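Local coordinates for protein transcription regulator, Crp family (Thermus thermophilus, PDB 4EV0) that activates transcription from six promoters in a cAMP-dependent manner, binding DNA as a homodimer, at residues Lys50-Arg55 and Leu65-Pro70. Residues are numbered along the deposited sequence; the frame is centred on the assembly and turned at random.
Sequences KVRLFR and LALLGP. With CMP (adenosine-3',5'-cyclic-monophosphate), chain G.
Val51 and Leu68 form a hydrogen-bonded antiparallel pair, Val51 N reaching Leu68 O at 2.8 Å and Leu68 N returning to Val51 O, in a ladder whose two strands, 51-55 and 65-68, run 4.7 Å apart at 173°. Leu53 N donates to Ala66 O, but the regular pairing breaks at the next step: Leu53 O takes a 2.8 Å bond from Leu65 N, tilted 35° from the carbonyl plane, and a weak one from Ala66 N, so two residues face one in a classic beta bulge. Leu53, Ala66 and Leu68 share the inner face with Val51. There Leu53 CD1 touches both Leu68 CD1 (3.8 Å) and the methyl of Ala66, and Phe74 packs against Val51, Leu53 and Leu68. Leu53 CD1 also lies 3.8 Å from O4' of the bound cAMP. Past the bulge, Leu65 sends CD1 to the adenine, 3.7 Å from its C5, with CG anti to the carbonyl carbon (chi1 -41°). On the other face Leu67 CD2 lies against the aliphatic start of Arg52, 3.8 Å from its CB. The arginine then bends at chi3, with Phe54 CD1 lying over one face of its guanidinium, off toward the rim of that group, and NH2 in a salt bridge with Glu62. Arg55 instead pairs with Asp135 of the second subunit. This bulged hairpin belongs to the beta roll of the cyclic nucleotide-binding domain, and two of its leucines, Leu53 and Leu65, supply part of the apolar lining of the cAMP pocket.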
loop_
_atom_site.group_PDB
_atom_site.type_symbol
_atom_site.label_atom_id
_atom_site.label_comp_id
_atom_site.label_asym_id
_atom_site.label_seq_id
_atom_site.Cartn_x
_atom_site.Cartn_y
_atom_site.Cartn_z
ATOM N N LYS B 50 -15.826 -20.206 -2.442
ATOM C CA LYS B 50 -14.891 -19.289 -1.809
ATOM C C LYS B 50 -13.494 -19.453 -2.403
ATOM O O LYS B 50 -12.995 -20.575 -2.569
ATOM C CB LYS B 50 -14.867 -19.529 -0.292
ATOM C CG LYS B 50 -14.099 -18.490 0.510
ATOM C CD LYS B 50 -14.203 -18.747 2.037
ATOM C CE LYS B 50 -15.552 -18.298 2.603
ATOM N NZ LYS B 50 -15.972 -19.094 3.795
ATOM N N VAL B 51 -12.860 -18.328 -2.712
ATOM C CA VAL B 51 -11.537 -18.355 -3.316
ATOM C C VAL B 51 -10.516 -17.634 -2.443
ATOM O O VAL B 51 -10.806 -16.579 -1.911
ATOM C CB VAL B 51 -11.578 -17.725 -4.717
ATOM C CG1 VAL B 51 -10.171 -17.498 -5.264
ATOM C CG2 VAL B 51 -12.395 -18.603 -5.658
ATOM N N ARG B 52 -9.327 -18.205 -2.280
ATOM C CA ARG B 52 -8.260 -17.482 -1.604
ATOM C C ARG B 52 -7.141 -17.079 -2.563
ATOM O O ARG B 52 -6.647 -17.900 -3.345
ATOM C CB ARG B 52 -7.674 -18.282 -0.439
ATOM C CG ARG B 52 -6.549 -17.545 0.265
ATOM C CD ARG B 52 -6.103 -18.265 1.526
ATOM N NE ARG B 52 -5.353 -19.469 1.196
ATOM C CZ ARG B 52 -4.033 -19.579 1.287
ATOM N NH1 ARG B 52 -3.305 -18.550 1.713
ATOM N NH2 ARG B 52 -3.449 -20.732 0.955
ATOM N N LEU B 53 -6.754 -15.808 -2.484
ATOM C CA LEU B 53 -5.608 -15.270 -3.206
ATOM C C LEU B 53 -4.412 -15.087 -2.273
ATOM O O LEU B 53 -4.566 -14.656 -1.129
ATOM C CB LEU B 53 -5.956 -13.906 -3.790
ATOM C CG LEU B 53 -7.204 -13.831 -4.661
ATOM C CD1 LEU B 53 -7.573 -12.379 -4.925
ATOM C CD2 LEU B 53 -6.987 -14.581 -5.970
ATOM N N PHE B 54 -3.220 -15.401 -2.773
ATOM C CA PHE B 54 -1.995 -15.250 -1.991
ATOM C C PHE B 54 -0.771 -15.132 -2.887
ATOM O O PHE B 54 -0.755 -15.623 -4.012
ATOM C CB PHE B 54 -1.805 -16.410 -1.001
ATOM C CG PHE B 54 -1.656 -17.776 -1.661
ATOM C CD1 PHE B 54 -2.775 -18.546 -1.963
ATOM C CD2 PHE B 54 -0.399 -18.297 -1.948
ATOM C CE1 PHE B 54 -2.642 -19.822 -2.558
ATOM C CE2 PHE B 54 -0.257 -19.557 -2.536
ATOM C CZ PHE B 54 -1.384 -20.321 -2.846
ATOM N N ARG B 55 0.254 -14.474 -2.368
ATOM C CA ARG B 55 1.531 -14.354 -3.042
ATOM C C ARG B 55 2.535 -15.191 -2.278
ATOM O O ARG B 55 2.370 -15.436 -1.078
ATOM C CB ARG B 55 1.996 -12.885 -3.071
ATOM C CG ARG B 55 1.403 -12.058 -4.240
ATOM C CD ARG B 55 1.788 -10.568 -4.196
ATOM N NE ARG B 55 3.200 -10.313 -4.460
ATOM C CZ ARG B 55 3.715 -10.054 -5.661
ATOM N NH1 ARG B 55 2.934 -10.035 -6.741
ATOM N NH2 ARG B 55 5.018 -9.817 -5.792
ATOM N N LEU B 65 -3.819 -12.485 0.437
ATOM C CA LEU B 65 -4.258 -11.143 0.060
ATOM C C LEU B 65 -5.774 -10.966 0.139
ATOM O O LEU B 65 -6.249 -9.858 0.373
ATOM C CB LEU B 65 -3.826 -10.788 -1.354
ATOM C CG LEU B 65 -2.473 -11.112 -1.985
ATOM C CD1 LEU B 65 -2.492 -10.567 -3.443
ATOM C CD2 LEU B 65 -1.311 -10.541 -1.184
ATOM N N ALA B 66 -6.534 -12.040 -0.077
ATOM C CA ALA B 66 -7.991 -11.927 -0.079
ATOM C C ALA B 66 -8.707 -13.257 0.027
ATOM O O ALA B 66 -8.235 -14.266 -0.477
ATOM C CB ALA B 66 -8.476 -11.186 -1.346
ATOM N N LEU B 67 -9.859 -13.229 0.687
ATOM C CA LEU B 67 -10.840 -14.300 0.613
ATOM C C LEU B 67 -12.046 -13.767 -0.141
ATOM O O LEU B 67 -12.653 -12.773 0.254
ATOM C CB LEU B 67 -11.254 -14.748 2.010
ATOM C CG LEU B 67 -10.182 -15.541 2.758
ATOM C CD1 LEU B 67 -10.485 -15.616 4.254
ATOM C CD2 LEU B 67 -10.071 -16.925 2.147
ATOM N N LEU B 68 -12.388 -14.417 -1.242
ATOM C CA LEU B 68 -13.449 -13.909 -2.097
ATOM C C LEU B 68 -14.634 -14.845 -2.092
ATOM O O LEU B 68 -14.480 -16.065 -2.233
ATOM C CB LEU B 68 -12.950 -13.712 -3.528
ATOM C CG LEU B 68 -11.710 -12.830 -3.662
ATOM C CD1 LEU B 68 -11.324 -12.689 -5.117
ATOM C CD2 LEU B 68 -11.929 -11.453 -3.017
ATOM N N GLY B 69 -15.817 -14.267 -1.924
ATOM C CA GLY B 69 -17.047 -15.028 -2.017
ATOM C C GLY B 69 -17.825 -14.570 -3.228
ATOM O O GLY B 69 -17.316 -13.759 -4.006
ATOM N N PRO B 70 -19.057 -15.090 -3.390
ATOM C CA PRO B 70 -19.985 -14.755 -4.478
ATOM C C PRO B 70 -20.048 -13.262 -4.823
ATOM O O PRO B 70 -20.134 -12.401 -3.935
ATOM C CB PRO B 70 -21.331 -15.244 -3.942
ATOM C CG PRO B 70 -20.960 -16.445 -3.115
ATOM C CD PRO B 70 -19.618 -16.121 -2.491
HETATM P P CMP G . -4.096 -11.372 -11.765
HETATM O O1P CMP G . -4.586 -11.714 -13.141
HETATM O O2P CMP G . -2.819 -10.575 -11.622
HETATM O "O5'" CMP G . -4.007 -12.707 -10.860
HETATM C "C5'" CMP G . -4.073 -12.638 -9.437
HETATM C "C4'" CMP G . -5.144 -11.679 -9.051
HETATM O "O4'" CMP G . -5.115 -11.351 -7.649
HETATM C "C3'" CMP G . -5.025 -10.333 -9.694
HETATM O "O3'" CMP G . -5.229 -10.393 -11.092
HETATM C "C2'" CMP G . -6.042 -9.539 -8.896
HETATM O "O2'" CMP G . -7.363 -9.899 -9.257
HETATM C "C1'" CMP G . -5.764 -10.096 -7.489
HETATM N N9 CMP G . -4.894 -9.203 -6.720
HETATM C C8 CMP G . -3.628 -8.850 -7.010
HETATM N N7 CMP G . -3.171 -7.973 -6.072
HETATM C C5 CMP G . -4.158 -7.769 -5.174
HETATM C C6 CMP G . -4.337 -6.980 -3.927
HETATM N N6 CMP G . -3.324 -6.202 -3.452
HETATM N N1 CMP G . -5.542 -7.061 -3.300
HETATM C C2 CMP G . -6.546 -7.820 -3.768
HETATM N N3 CMP G . -6.444 -8.573 -4.888
HETATM C C4 CMP G . -5.298 -8.582 -5.613
#